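Local coordinates for protein putative nucleotide-diphospho-sugar transferase (Desulfovibrio desulfuricans subsp. desulfuricans, PDB 3CGX) that is a putative transferase of nucleotide-diphospho-sugars with a GT-A-type fold, probably acting on an activated sugar donor, its acceptor substrate being unestablished, at residues F39-L44 with K70-P75; R90-M95 with D156-I161; P114-E119 with Q185-N190. One frame throughout, in Å; residues are numbered along the deposited sequence.

Contact 1 of 3, residues F39-L44 with K70-P75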
ATOM      1  N   PHE A  39      -2.799   8.282   7.051  1.00 22.70           N
ATOM      2  CA  PHE A  39      -1.945   7.135   6.693  1.00 23.04           C
ATOM      3  C   PHE A  39      -1.300   7.494   5.359  1.00 22.85           C
ATOM      4  O   PHE A  39      -0.083   7.355   5.159  1.00 24.27           O
ATOM      5  CB  PHE A  39      -2.717   5.852   6.449  1.00 21.59           C
ATOM      6  CG  PHE A  39      -3.279   5.170   7.693  1.00 22.46           C
ATOM      7  CD1 PHE A  39      -3.291   5.783   8.935  1.00 20.79           C
ATOM      8  CD2 PHE A  39      -3.917   3.950   7.564  1.00 24.82           C
ATOM      9  CE1 PHE A  39      -3.868   5.150  10.023  1.00 23.48           C
ATOM     10  CE2 PHE A  39      -4.507   3.310   8.674  1.00 25.98           C
ATOM     11  CZ  PHE A  39      -4.489   3.954   9.892  1.00 20.78           C
ATOM     12  N   VAL A  40      -2.147   7.962   4.439  1.00 20.98           N
ATOM     13  CA  VAL A  40      -1.709   8.224   3.067  1.00 21.86           C
ATOM     14  C   VAL A  40      -0.700   9.378   3.002  1.00 24.28           C
ATOM     15  O   VAL A  40       0.386   9.292   2.391  1.00 23.28           O
ATOM     16  CB  VAL A  40      -2.918   8.427   2.076  1.00 22.58           C
ATOM     17  CG1 VAL A  40      -2.423   8.928   0.732  1.00 23.07           C
ATOM     18  CG2 VAL A  40      -3.742   7.106   1.897  1.00 19.48           C
ATOM     19  N   GLN A  41      -1.066  10.479   3.635  1.00 26.28           N
ATOM     20  CA  GLN A  41      -0.155  11.627   3.739  1.00 25.81           C
ATOM     21  C   GLN A  41       1.193  11.281   4.300  1.00 29.26           C
ATOM     22  O   GLN A  41       2.218  11.696   3.780  1.00 27.46           O
ATOM     23  CB  GLN A  41      -0.756  12.738   4.602  1.00 27.11           C
ATOM     24  CG  GLN A  41      -1.892  13.403   3.917  1.00 27.17           C
ATOM     25  CD  GLN A  41      -2.633  14.379   4.800  1.00 36.31           C
ATOM     26  OE1 GLN A  41      -3.770  14.682   4.507  1.00 24.43           O
ATOM     27  NE2 GLN A  41      -1.997  14.873   5.901  1.00 29.02           N
ATOM     28  N   ASP A  42       1.209  10.548   5.393  1.00 25.14           N
ATOM     29  CA  ASP A  42       2.459  10.183   6.009  1.00 24.40           C
ATOM     30  C   ASP A  42       3.300   9.285   5.120  1.00 26.61           C
ATOM     31  O   ASP A  42       4.523   9.494   5.000  1.00 27.19           O
ATOM     32  CB  ASP A  42       2.259   9.482   7.371  1.00 25.03           C
ATOM     33  CG  ASP A  42       1.682  10.408   8.440  1.00 31.31           C
ATOM     34  OD1 ASP A  42       1.680  11.616   8.232  1.00 28.34           O
ATOM     35  OD2 ASP A  42       1.198   9.894   9.458  1.00 30.63           O
HETATM   36  N   MSE A  43       2.676   8.274   4.512  1.00 23.79           N
HETATM   37  CA  MSE A  43       3.429   7.367   3.620  1.00 25.33           C
HETATM   38  C   MSE A  43       3.997   8.119   2.417  1.00 26.32           C
HETATM   39  O   MSE A  43       5.153   7.892   2.041  1.00 23.75           O
HETATM   40  CB  MSE A  43       2.565   6.186   3.176  1.00 24.10           C
HETATM   41  CG  MSE A  43       2.145   5.239   4.314  1.00 23.70           C
HETATM   42 SE   MSE A  43       1.105   3.778   3.664  0.75 27.61          SE
HETATM   43  CE  MSE A  43       2.570   2.777   2.792  1.00 26.24           C
ATOM     44  N   LEU A  44       3.212   9.022   1.853  1.00 25.74           N
ATOM     45  CA  LEU A  44       3.632   9.839   0.692  1.00 26.63           C
ATOM     46  C   LEU A  44       4.859  10.680   0.994  1.00 32.66           C
ATOM     47  O   LEU A  44       5.797  10.757   0.178  1.00 29.83           O
ATOM     48  CB  LEU A  44       2.469  10.703   0.159  1.00 30.67           C
ATOM     49  CG  LEU A  44       2.747  11.608  -1.043  1.00 37.18           C
ATOM     50  CD1 LEU A  44       3.016  10.725  -2.254  1.00 41.50           C
ATOM     51  CD2 LEU A  44       1.586  12.644  -1.296  1.00 39.23           C
ATOM     52  N   LYS A  70      -5.519  16.332  -6.498  1.00 20.30           N
ATOM     53  CA  LYS A  70      -4.540  17.435  -6.590  1.00 19.79           C
ATOM     54  C   LYS A  70      -4.705  18.378  -5.393  1.00 20.92           C
ATOM     55  O   LYS A  70      -3.719  18.824  -4.778  1.00 20.13           O
ATOM     56  CB  LYS A  70      -4.634  18.197  -7.942  1.00 18.70           C
ATOM     57  CG  LYS A  70      -4.441  17.277  -9.124  1.00 22.33           C
ATOM     58  CD  LYS A  70      -4.109  17.902 -10.475  1.00 30.27           C
ATOM     59  CE  LYS A  70      -4.492  19.330 -10.685  1.00 39.62           C
ATOM     60  NZ  LYS A  70      -4.573  19.605 -12.192  1.00 30.59           N
ATOM     61  N   ALA A  71      -5.949  18.690  -5.050  1.00 19.36           N
ATOM     62  CA  ALA A  71      -6.221  19.607  -3.943  1.00 20.27           C
ATOM     63  C   ALA A  71      -5.796  19.020  -2.603  1.00 21.46           C
ATOM     64  O   ALA A  71      -5.466  19.740  -1.673  1.00 22.47           O
ATOM     65  CB  ALA A  71      -7.710  20.039  -3.923  1.00 17.08           C
ATOM     66  N   TRP A  72      -5.799  17.705  -2.520  1.00 22.55           N
ATOM     67  CA  TRP A  72      -5.471  17.012  -1.262  1.00 23.11           C
ATOM     68  C   TRP A  72      -3.955  16.807  -1.096  1.00 22.52           C
ATOM     69  O   TRP A  72      -3.349  17.328  -0.158  1.00 22.62           O
ATOM     70  CB  TRP A  72      -6.204  15.670  -1.173  1.00 21.62           C
ATOM     71  CG  TRP A  72      -5.761  14.780  -0.018  1.00 25.74           C
ATOM     72  CD1 TRP A  72      -5.275  15.185   1.182  1.00 25.85           C
ATOM     73  CD2 TRP A  72      -5.788  13.356   0.022  1.00 19.42           C
ATOM     74  NE1 TRP A  72      -4.972  14.101   1.977  1.00 25.00           N
ATOM     75  CE2 TRP A  72      -5.283  12.962   1.292  1.00 22.72           C
ATOM     76  CE3 TRP A  72      -6.165  12.373  -0.892  1.00 18.28           C
ATOM     77  CZ2 TRP A  72      -5.162  11.638   1.664  1.00 18.68           C
ATOM     78  CZ3 TRP A  72      -6.038  11.046  -0.533  1.00 22.36           C
ATOM     79  CH2 TRP A  72      -5.539  10.687   0.737  1.00 24.50           C
ATOM     80  N   LEU A  73      -3.377  16.065  -2.034  1.00 23.59           N
ATOM     81  CA  LEU A  73      -1.942  15.687  -2.005  1.00 25.73           C
ATOM     82  C   LEU A  73      -1.008  16.611  -2.800  1.00 24.80           C
ATOM     83  O   LEU A  73       0.191  16.572  -2.613  1.00 29.07           O
ATOM     84  CB  LEU A  73      -1.782  14.227  -2.440  1.00 23.48           C
ATOM     85  CG  LEU A  73      -2.552  13.255  -1.548  1.00 24.22           C
ATOM     86  CD1 LEU A  73      -2.556  11.856  -2.118  1.00 20.91           C
ATOM     87  CD2 LEU A  73      -1.930  13.246  -0.127  1.00 26.51           C
ATOM     88  N   GLY A  74      -1.552  17.494  -3.618  1.00 21.97           N
ATOM     89  CA  GLY A  74      -0.734  18.472  -4.332  1.00 23.25           C
ATOM     90  C   GLY A  74      -0.730  18.274  -5.820  1.00 23.85           C
ATOM     91  O   GLY A  74      -0.757  17.136  -6.298  1.00 23.21           O
ATOM     92  N   PRO A  75      -0.637  19.374  -6.555  1.00 22.94           N
ATOM     93  CA  PRO A  75      -0.719  19.299  -8.000  1.00 24.35           C
ATOM     94  C   PRO A  75       0.555  18.798  -8.686  1.00 25.13           C
ATOM     95  O   PRO A  75       0.540  18.576  -9.889  1.00 26.81           O
ATOM     96  CB  PRO A  75      -1.007  20.753  -8.399  1.00 25.09           C
ATOM     97  CG  PRO A  75      -0.270  21.560  -7.325  1.00 25.49           C
ATOM     98  CD  PRO A  75      -0.407  20.753  -6.077  1.00 23.01           C
TER

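Contact 2 of 3, residues R90-M95 with D156-I161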
ATOM      1  N   ARG A  90      -6.426  -4.551 -11.788  1.00 25.26           N
ATOM      2  CA  ARG A  90      -5.958  -3.170 -11.494  1.00 24.54           C
ATOM      3  C   ARG A  90      -4.444  -3.153 -11.288  1.00 23.90           C
ATOM      4  O   ARG A  90      -3.749  -2.293 -11.816  1.00 23.61           O
ATOM      5  CB  ARG A  90      -6.712  -2.592 -10.289  1.00 21.45           C
ATOM      6  CG  ARG A  90      -8.157  -2.313 -10.637  1.00 23.80           C
ATOM      7  CD  ARG A  90      -9.049  -2.007  -9.474  1.00 25.93           C
ATOM      8  NE  ARG A  90     -10.375  -1.688 -10.025  1.00 29.42           N
ATOM      9  CZ  ARG A  90     -11.409  -1.251  -9.315  1.00 33.80           C
ATOM     10  NH1 ARG A  90     -11.290  -1.050  -8.025  1.00 34.75           N
ATOM     11  NH2 ARG A  90     -12.574  -1.018  -9.900  1.00 35.24           N
HETATM   12  N   MSE A  91      -3.926  -4.138 -10.556  1.00 24.33           N
HETATM   13  CA  MSE A  91      -2.484  -4.228 -10.314  1.00 23.36           C
HETATM   14  C   MSE A  91      -1.715  -4.587 -11.575  1.00 23.12           C
HETATM   15  O   MSE A  91      -0.690  -3.991 -11.892  1.00 21.01           O
HETATM   16  CB  MSE A  91      -2.177  -5.244  -9.215  1.00 24.89           C
HETATM   17  CG  MSE A  91      -2.652  -4.766  -7.865  1.00 25.67           C
HETATM   18 SE   MSE A  91      -2.091  -5.792  -6.273  0.75 27.04          SE
HETATM   19  CE  MSE A  91      -3.132  -7.416  -6.580  1.00 22.74           C
ATOM     20  N   LYS A  92      -2.199  -5.594 -12.284  1.00 23.18           N
ATOM     21  CA  LYS A  92      -1.588  -6.000 -13.555  1.00 23.85           C
ATOM     22  C   LYS A  92      -1.488  -4.838 -14.533  1.00 21.53           C
ATOM     23  O   LYS A  92      -0.424  -4.578 -15.129  1.00 22.25           O
ATOM     24  CB  LYS A  92      -2.415  -7.115 -14.222  1.00 25.35           C
ATOM     25  CG  LYS A  92      -1.723  -7.720 -15.403  1.00 24.31           C
ATOM     26  CD  LYS A  92      -2.690  -8.517 -16.236  1.00 26.68           C
ATOM     27  CE  LYS A  92      -3.348  -9.629 -15.470  1.00 30.05           C
ATOM     28  NZ  LYS A  92      -4.221 -10.464 -16.433  1.00 32.41           N
ATOM     29  N   HIS A  93      -2.590  -4.100 -14.672  1.00 23.55           N
ATOM     30  CA  HIS A  93      -2.614  -2.963 -15.597  1.00 23.49           C
ATOM     31  C   HIS A  93      -1.651  -1.822 -15.198  1.00 24.81           C
ATOM     32  O   HIS A  93      -0.938  -1.249 -16.041  1.00 23.14           O
ATOM     33  CB  HIS A  93      -4.037  -2.448 -15.767  1.00 24.48           C
ATOM     34  CG  HIS A  93      -4.950  -3.442 -16.420  1.00 30.24           C
ATOM     35  ND1 HIS A  93      -6.319  -3.455 -16.222  1.00 39.19           N
ATOM     36  CD2 HIS A  93      -4.675  -4.504 -17.224  1.00 38.32           C
ATOM     37  CE1 HIS A  93      -6.851  -4.452 -16.915  1.00 39.06           C
ATOM     38  NE2 HIS A  93      -5.874  -5.113 -17.517  1.00 32.31           N
ATOM     39  N   ALA A  94      -1.572  -1.542 -13.908  1.00 21.85           N
ATOM     40  CA  ALA A  94      -0.712  -0.450 -13.428  1.00 22.83           C
ATOM     41  C   ALA A  94       0.784  -0.823 -13.633  1.00 21.95           C
ATOM     42  O   ALA A  94       1.602  -0.035 -14.119  1.00 22.72           O
ATOM     43  CB  ALA A  94      -1.024  -0.125 -11.961  1.00 20.02           C
HETATM   44  N   MSE A  95       1.126  -2.054 -13.304  1.00 23.51           N
HETATM   45  CA  MSE A  95       2.506  -2.501 -13.479  1.00 22.82           C
HETATM   46  C   MSE A  95       2.896  -2.590 -14.968  1.00 21.69           C
HETATM   47  O   MSE A  95       3.985  -2.161 -15.397  1.00 21.61           O
HETATM   48  CB  MSE A  95       2.673  -3.862 -12.814  1.00 26.37           C
HETATM   49  CG  MSE A  95       2.422  -3.829 -11.327  1.00 29.93           C
HETATM   50 SE   MSE A  95       3.237  -5.344 -10.328  0.75 29.79          SE
HETATM   51  CE  MSE A  95       5.011  -4.577 -10.412  1.00 31.43           C
ATOM     52  N   ASP A 156       0.698 -13.045 -15.252  1.00 30.33           N
ATOM     53  CA  ASP A 156      -0.105 -14.217 -14.906  1.00 29.32           C
ATOM     54  C   ASP A 156      -0.250 -14.406 -13.388  1.00 31.14           C
ATOM     55  O   ASP A 156      -1.198 -15.048 -12.914  1.00 30.34           O
ATOM     56  CB  ASP A 156       0.507 -15.482 -15.514  1.00 31.69           C
ATOM     57  CG  ASP A 156       0.226 -15.605 -17.004  1.00 41.89           C
ATOM     58  OD1 ASP A 156      -0.255 -14.631 -17.637  1.00 47.71           O
ATOM     59  OD2 ASP A 156       0.477 -16.697 -17.542  1.00 56.01           O
ATOM     60  N   VAL A 157       0.671 -13.856 -12.596  1.00 30.73           N
ATOM     61  CA  VAL A 157       0.534 -14.003 -11.117  1.00 28.72           C
ATOM     62  C   VAL A 157      -0.706 -13.297 -10.600  1.00 29.40           C
ATOM     63  O   VAL A 157      -1.122 -13.521  -9.464  1.00 27.23           O
ATOM     64  CB  VAL A 157       1.763 -13.504 -10.309  1.00 30.51           C
ATOM     65  CG1 VAL A 157       3.037 -14.175 -10.869  1.00 28.36           C
ATOM     66  CG2 VAL A 157       1.830 -11.976 -10.314  1.00 32.24           C
ATOM     67  N   PHE A 158      -1.327 -12.457 -11.428  1.00 29.01           N
ATOM     68  CA  PHE A 158      -2.532 -11.731 -10.982  1.00 28.09           C
ATOM     69  C   PHE A 158      -3.792 -12.458 -11.459  1.00 29.82           C
ATOM     70  O   PHE A 158      -4.901 -12.111 -11.104  1.00 29.18           O
ATOM     71  CB  PHE A 158      -2.543 -10.292 -11.478  1.00 29.28           C
ATOM     72  CG  PHE A 158      -1.388  -9.469 -10.968  1.00 28.77           C
ATOM     73  CD1 PHE A 158      -1.309  -9.146  -9.637  1.00 27.99           C
ATOM     74  CD2 PHE A 158      -0.363  -9.049 -11.823  1.00 28.50           C
ATOM     75  CE1 PHE A 158      -0.244  -8.398  -9.175  1.00 29.40           C
ATOM     76  CE2 PHE A 158       0.681  -8.324 -11.359  1.00 28.47           C
ATOM     77  CZ  PHE A 158       0.740  -8.001 -10.023  1.00 27.27           C
ATOM     78  N   ASP A 159      -3.590 -13.488 -12.249  1.00 31.75           N
ATOM     79  CA  ASP A 159      -4.713 -14.183 -12.870  1.00 33.08           C
ATOM     80  C   ASP A 159      -5.165 -15.368 -12.053  1.00 35.66           C
ATOM     81  O   ASP A 159      -4.369 -16.169 -11.563  1.00 37.23           O
ATOM     82  CB  ASP A 159      -4.364 -14.640 -14.288  1.00 32.61           C
ATOM     83  CG  ASP A 159      -4.189 -13.490 -15.240  1.00 30.21           C
ATOM     84  OD1 ASP A 159      -4.613 -12.366 -14.912  1.00 30.75           O
ATOM     85  OD2 ASP A 159      -3.639 -13.701 -16.341  1.00 32.79           O
ATOM     86  N   GLY A 160      -6.474 -15.476 -11.928  1.00 38.80           N
ATOM     87  CA  GLY A 160      -7.064 -16.640 -11.312  1.00 40.08           C
ATOM     88  C   GLY A 160      -6.942 -16.614  -9.816  1.00 40.91           C
ATOM     89  O   GLY A 160      -7.058 -17.651  -9.174  1.00 42.37           O
ATOM     90  N   ILE A 161      -6.679 -15.440  -9.254  1.00 41.84           N
ATOM     91  CA  ILE A 161      -6.673 -15.314  -7.801  1.00 41.41           C
ATOM     92  C   ILE A 161      -8.111 -15.040  -7.382  1.00 41.48           C
ATOM     93  O   ILE A 161      -8.859 -14.351  -8.066  1.00 39.81           O
ATOM     94  CB  ILE A 161      -5.682 -14.241  -7.220  1.00 42.01           C
ATOM     95  CG1 ILE A 161      -4.362 -14.881  -6.744  1.00 45.65           C
ATOM     96  CG2 ILE A 161      -6.284 -13.604  -5.969  1.00 36.78           C
ATOM     97  CD1 ILE A 161      -3.363 -15.341  -7.789  1.00 32.11           C
TER

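Contact 3 of 3, residues P114-E119 with Q185-N190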
ATOM      1  N   PRO A 114       0.835   2.424   7.514  1.00 24.33           N
ATOM      2  CA  PRO A 114       1.384   3.768   7.645  1.00 24.60           C
ATOM      3  C   PRO A 114       2.729   3.849   8.306  1.00 25.44           C
ATOM      4  O   PRO A 114       3.450   4.797   8.103  1.00 25.26           O
ATOM      5  CB  PRO A 114       0.321   4.486   8.460  1.00 26.87           C
ATOM      6  CG  PRO A 114      -0.352   3.420   9.231  1.00 25.53           C
ATOM      7  CD  PRO A 114      -0.415   2.283   8.306  1.00 23.03           C
ATOM      8  N   ASP A 115       3.072   2.860   9.107  1.00 25.71           N
ATOM      9  CA  ASP A 115       4.356   2.879   9.811  1.00 25.57           C
ATOM     10  C   ASP A 115       5.471   2.131   9.070  1.00 24.46           C
ATOM     11  O   ASP A 115       6.518   1.827   9.648  1.00 21.03           O
ATOM     12  CB  ASP A 115       4.266   2.294  11.234  1.00 22.39           C
ATOM     13  CG  ASP A 115       3.829   0.821  11.273  1.00 25.57           C
ATOM     14  OD1 ASP A 115       3.164   0.286  10.348  1.00 22.34           O
ATOM     15  OD2 ASP A 115       4.133   0.168  12.302  1.00 28.22           O
ATOM     16  N   TYR A 116       5.219   1.754   7.825  1.00 22.65           N
ATOM     17  CA  TYR A 116       6.192   0.962   7.126  1.00 25.30           C
ATOM     18  C   TYR A 116       7.433   1.803   6.861  1.00 26.98           C
ATOM     19  O   TYR A 116       7.325   2.878   6.300  1.00 26.46           O
ATOM     20  CB  TYR A 116       5.662   0.479   5.790  1.00 22.22           C
ATOM     21  CG  TYR A 116       6.484  -0.653   5.193  1.00 17.28           C
ATOM     22  CD1 TYR A 116       6.381  -1.951   5.699  1.00 19.04           C
ATOM     23  CD2 TYR A 116       7.316  -0.449   4.120  1.00 19.75           C
ATOM     24  CE1 TYR A 116       7.105  -3.002   5.152  1.00 26.75           C
ATOM     25  CE2 TYR A 116       8.028  -1.500   3.562  1.00 22.39           C
ATOM     26  CZ  TYR A 116       7.923  -2.761   4.087  1.00 20.58           C
ATOM     27  OH  TYR A 116       8.626  -3.825   3.526  1.00 20.60           O
ATOM     28  N   PRO A 117       8.617   1.299   7.223  1.00 26.38           N
ATOM     29  CA  PRO A 117       9.777   2.156   6.947  1.00 26.14           C
ATOM     30  C   PRO A 117      10.139   2.269   5.461  1.00 23.86           C
ATOM     31  O   PRO A 117      10.324   1.277   4.768  1.00 27.77           O
ATOM     32  CB  PRO A 117      10.890   1.522   7.787  1.00 28.11           C
ATOM     33  CG  PRO A 117      10.387   0.215   8.274  1.00 29.57           C
ATOM     34  CD  PRO A 117       9.008  -0.020   7.722  1.00 27.02           C
ATOM     35  N   CYS A 118      10.242   3.512   5.011  0.50 21.74           N
ATOM     36  CA  CYS A 118      10.523   3.804   3.618  0.50 23.55           C
ATOM     37  C   CYS A 118      11.785   3.084   3.143  0.50 23.31           C
ATOM     38  O   CYS A 118      11.815   2.598   2.023  0.50 21.04           O
ATOM     39  CB  CYS A 118      10.575   5.323   3.318  0.50 23.65           C
ATOM     40  SG  CYS A 118      11.800   6.427   4.153  0.50 24.35           S
ATOM     41  N   GLU A 119      12.765   2.946   4.032  1.00 22.93           N
ATOM     42  CA  GLU A 119      14.046   2.380   3.654  1.00 20.80           C
ATOM     43  C   GLU A 119      13.837   0.953   3.208  1.00 20.72           C
ATOM     44  O   GLU A 119      14.645   0.434   2.465  1.00 19.01           O
ATOM     45  CB  GLU A 119      15.122   2.472   4.748  1.00 23.79           C
ATOM     46  CG  GLU A 119      14.745   1.959   6.132  1.00 25.80           C
ATOM     47  CD  GLU A 119      14.168   3.004   7.031  1.00 27.55           C
ATOM     48  OE1 GLU A 119      13.287   3.753   6.588  1.00 26.02           O
ATOM     49  OE2 GLU A 119      14.580   3.041   8.210  1.00 23.60           O
ATOM     50  N   GLN A 185      11.677 -12.111  -0.397  1.00 23.75           N
ATOM     51  CA  GLN A 185      10.597 -11.983   0.558  1.00 26.52           C
ATOM     52  C   GLN A 185      10.930 -10.902   1.556  1.00 26.22           C
ATOM     53  O   GLN A 185      11.955 -10.944   2.205  1.00 26.62           O
ATOM     54  CB  GLN A 185      10.351 -13.329   1.232  1.00 29.13           C
ATOM     55  CG  GLN A 185       9.249 -13.290   2.201  1.00 31.17           C
ATOM     56  CD  GLN A 185       8.946 -14.665   2.788  1.00 41.17           C
ATOM     57  OE1 GLN A 185       8.951 -15.671   2.078  1.00 43.60           O
ATOM     58  NE2 GLN A 185       8.656 -14.701   4.079  1.00 35.34           N
ATOM     59  N   LEU A 186      10.056  -9.907   1.657  0.70 24.06           N
ATOM     60  CA  LEU A 186      10.247  -8.782   2.579  0.70 25.40           C
ATOM     61  C   LEU A 186       9.621  -9.185   3.889  0.70 25.37           C
ATOM     62  O   LEU A 186       8.922 -10.201   3.938  0.70 23.57           O
ATOM     63  CB  LEU A 186       9.568  -7.511   2.081  0.70 25.95           C
ATOM     64  CG  LEU A 186      10.111  -6.936   0.774  0.70 30.23           C
ATOM     65  CD1 LEU A 186       9.134  -5.920   0.248  0.70 27.49           C
ATOM     66  CD2 LEU A 186      11.484  -6.332   0.996  0.70 36.82           C
ATOM     67  N   PRO A 187       9.859  -8.407   4.962  1.00 27.05           N
ATOM     68  CA  PRO A 187       9.309  -8.768   6.262  1.00 26.88           C
ATOM     69  C   PRO A 187       7.793  -8.815   6.303  1.00 25.69           C
ATOM     70  O   PRO A 187       7.118  -8.076   5.600  1.00 23.63           O
ATOM     71  CB  PRO A 187       9.815  -7.621   7.166  1.00 26.81           C
ATOM     72  CG  PRO A 187      11.021  -7.116   6.497  1.00 30.71           C
ATOM     73  CD  PRO A 187      10.679  -7.181   5.061  1.00 27.17           C
ATOM     74  N   ASP A 188       7.250  -9.658   7.160  1.00 25.05           N
ATOM     75  CA  ASP A 188       5.800  -9.631   7.373  1.00 26.54           C
ATOM     76  C   ASP A 188       5.396  -8.270   8.013  1.00 26.31           C
ATOM     77  O   ASP A 188       6.139  -7.678   8.825  1.00 24.36           O
ATOM     78  CB  ASP A 188       5.328 -10.704   8.322  1.00 26.87           C
ATOM     79  CG  ASP A 188       5.704 -12.117   7.893  1.00 34.24           C
ATOM     80  OD1 ASP A 188       6.216 -12.361   6.789  1.00 29.74           O
ATOM     81  OD2 ASP A 188       5.510 -13.002   8.730  1.00 37.03           O
ATOM     82  N   TRP A 189       4.227  -7.779   7.625  1.00 26.17           N
ATOM     83  CA  TRP A 189       3.716  -6.518   8.161  1.00 25.18           C
ATOM     84  C   TRP A 189       2.205  -6.562   8.287  1.00 22.18           C
ATOM     85  O   TRP A 189       1.538  -7.321   7.574  1.00 27.12           O
ATOM     86  CB  TRP A 189       4.113  -5.331   7.270  1.00 23.85           C
ATOM     87  CG  TRP A 189       4.443  -4.076   8.070  1.00 23.54           C
ATOM     88  CD1 TRP A 189       3.592  -3.049   8.397  1.00 22.22           C
ATOM     89  CD2 TRP A 189       5.714  -3.729   8.647  1.00 21.42           C
ATOM     90  NE1 TRP A 189       4.252  -2.114   9.140  1.00 25.11           N
ATOM     91  CE2 TRP A 189       5.569  -2.487   9.272  1.00 24.69           C
ATOM     92  CE3 TRP A 189       6.971  -4.345   8.672  1.00 21.05           C
ATOM     93  CZ2 TRP A 189       6.619  -1.869   9.965  1.00 27.16           C
ATOM     94  CZ3 TRP A 189       8.007  -3.705   9.310  1.00 22.91           C
ATOM     95  CH2 TRP A 189       7.829  -2.499   9.966  1.00 27.46           C
ATOM     96  N   ASN A 190       1.681  -5.823   9.259  1.00 23.95           N
ATOM     97  CA  ASN A 190       0.198  -5.725   9.480  1.00 25.67           C
ATOM     98  C   ASN A 190      -0.450  -4.526   8.829  1.00 24.60           C
ATOM     99  O   ASN A 190      -0.062  -3.386   9.051  1.00 27.07           O
ATOM    100  CB  ASN A 190      -0.175  -5.705  10.974  1.00 29.92           C
ATOM    101  CG  ASN A 190      -1.683  -6.095  11.253  1.00 33.48           C
ATOM    102  OD1 ASN A 190      -2.260  -7.028  10.638  1.00 31.59           O
ATOM    103  ND2 ASN A 190      -2.287  -5.410  12.221  1.00 32.78           N
TER
HETATM  104  O   HOH W   1       0.814  -1.094  10.293  1.00 41.50           O

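Contact 1 of 3, residues F39-L44 with K70-P75
Gln41 turns its CG away from the carbonyl carbon (chi1 -70°) and then runs out extended, which carries the amide to the edge of the Trp72 indole. That ring is swung back to meet it, CG lying opposite the backbone N (chi1 171°). Trp72 NE1 donates to Gln41 OE1 at 2.9 Å. The bond is nearly straight, uses a lone pair in the carbonyl plane and lies in the indole plane, although amide and ring are themselves turned 59° apart; this helps set the rotation of the indole, which Arg37 (cation-pi) and Tyr13 also meet. At the far end of the ring, Val40 crosses at about a right angle and sets CG1 3.6 Å from Trp72 CH2. Leu73 points toward helix 29-47 and divides its methyls: CD1 meets Val40, while Leu73 CD2 is 3.8 Å from Leu44 CD2 and also touches the aliphatic CG of Gln41. Beneath these residues lies the sheet, since Val40 rests on Phe9 and Val11, Leu44 on Leu54 and Ile56, and Leu73 on Phe79. Helices 29-47 and 65-73 thus pack side by side as the connections of successive beta-alpha-beta units, consistent with the Rossmann-like half of GT-A folds, which in relatives binds the nucleotide.

Contact 2 of 3, residues R90-M95 with D156-I161
Two selenomethionines hold the Phe158 ring in quite different ways. Met91 lays its CB over one face, 4.2 Å from the ring centroid and 29° off the normal, a CH-pi contact, while its SE stands obliquely farther out. Met95 instead brings SE to the rim, 3.7 Å from Phe158 CZ and 78° off the normal. Both are Met-aromatic contacts. The backbone N of Lys92 stands over the same face as Met91 CB, toward the rim, and the opposite face is covered near its centre by CG2 of Val157, the residue just before the phenylalanine. With neighbours over both faces and at one edge, the ring is closely confined.

Helix 87-100 is the crossover between strands 78-81 and 105-109 of the alpha/beta sheet, and the 3-10 turn ending at Phe158 belongs to the loop between strand 143-149 and helix 169-178. The phenyl group thus joins helix 87-100 to that loop above the sheet, where Met91 also touches Phe10 and Tyr143, and Met95 touches Leu8 and Phe148.

Toward the surface, Lys92 starts with CG opposite its backbone N (chi1 -171°) and slides past the ring in the reverse direction, CB lying 3.7 Å from Phe158 CD2. A later bend at chi3 delivers Lys92 NZ to Asp159 OD1 in a salt bridge; its modelled length of 2.5 Å is doubtfully short. Glu89 OE2 lies close to Asp159 OD1, and Lys92 NZ forms a long, weak ion pair with the same Glu89 oxygen.

Contact 3 of 3, residues P114-E119 with Q185-N190
Trp189 spans from the loop after strand 183-185 to the turn 114-117, which leads into helix 118-127 of the GT-A-type alpha/beta fold. Its CB is directed at that turn, and chi1 (-143°) lies away from a staggered position, setting the indole face against Tyr116. Just beyond, Trp189 CG lies 3.7 Å from Tyr116 CD1. The ring junction is met more closely still, with Trp189 CD2 3.5 Å from Tyr116 CD1, which stands over the centre of the indole. On the six-membered ring, CE3 meets Tyr116 CE1. The pair is T-shaped: the tyrosine presents its edge to the tryptophan face, the planes are 76° apart, and the centroid of the tyrosine ring is 4.9 Å from that of the six-membered ring of Trp189. Continuing outward, CZ2 approaches the backbone O of Asp115, and Trp189 CH2 at the far end reaches Pro117 CD at 3.5 Å, an oblique apolar contact.

The tyrosine hydroxyl lies beyond this pair, beside CD1 of Leu186, and is hydrogen-bonded to Tyr144 OH, which also bonds Pro187 O; strand 143-149 thereby ties the two loops together. The polar corner of the indole points to Asp115. Trp189 NE1 donates to Asp115 OD1 at 2.9 Å along an almost straight line (176°), in the indole plane but from above the carboxylate plane. Asp115 CG sits between the backbone N and the carbonyl carbon, and from there OD1 meets NE1. The oxygen takes a second bond from a water 2.7 Å from Asp115 OD1, which donates also to Asn190 O, 2.8 Å away.

How the contacts relate
Contacts 1 and 2 lie on opposite faces of the sheet: contact 1 packs on residues of strand 5-11 that alternate with those contact 2 uses. Their centres are 25 Å apart and their nearest atoms about 13 Å. Contact 3 touches contact 1 directly, through Met43 CG to Pro114 CA and Phe39 CG to Pro114 CG, each 3.7 Å, so helix 29-47 joins both. From contact 2 it stays about 12 Å away at the nearest atoms, though the segments of the two alternate along the chain and strand 143-149 neighbours both. By analogy with GT-A relatives, the loop after strand 105-109, leading into contact 3, probably lies near the donor site.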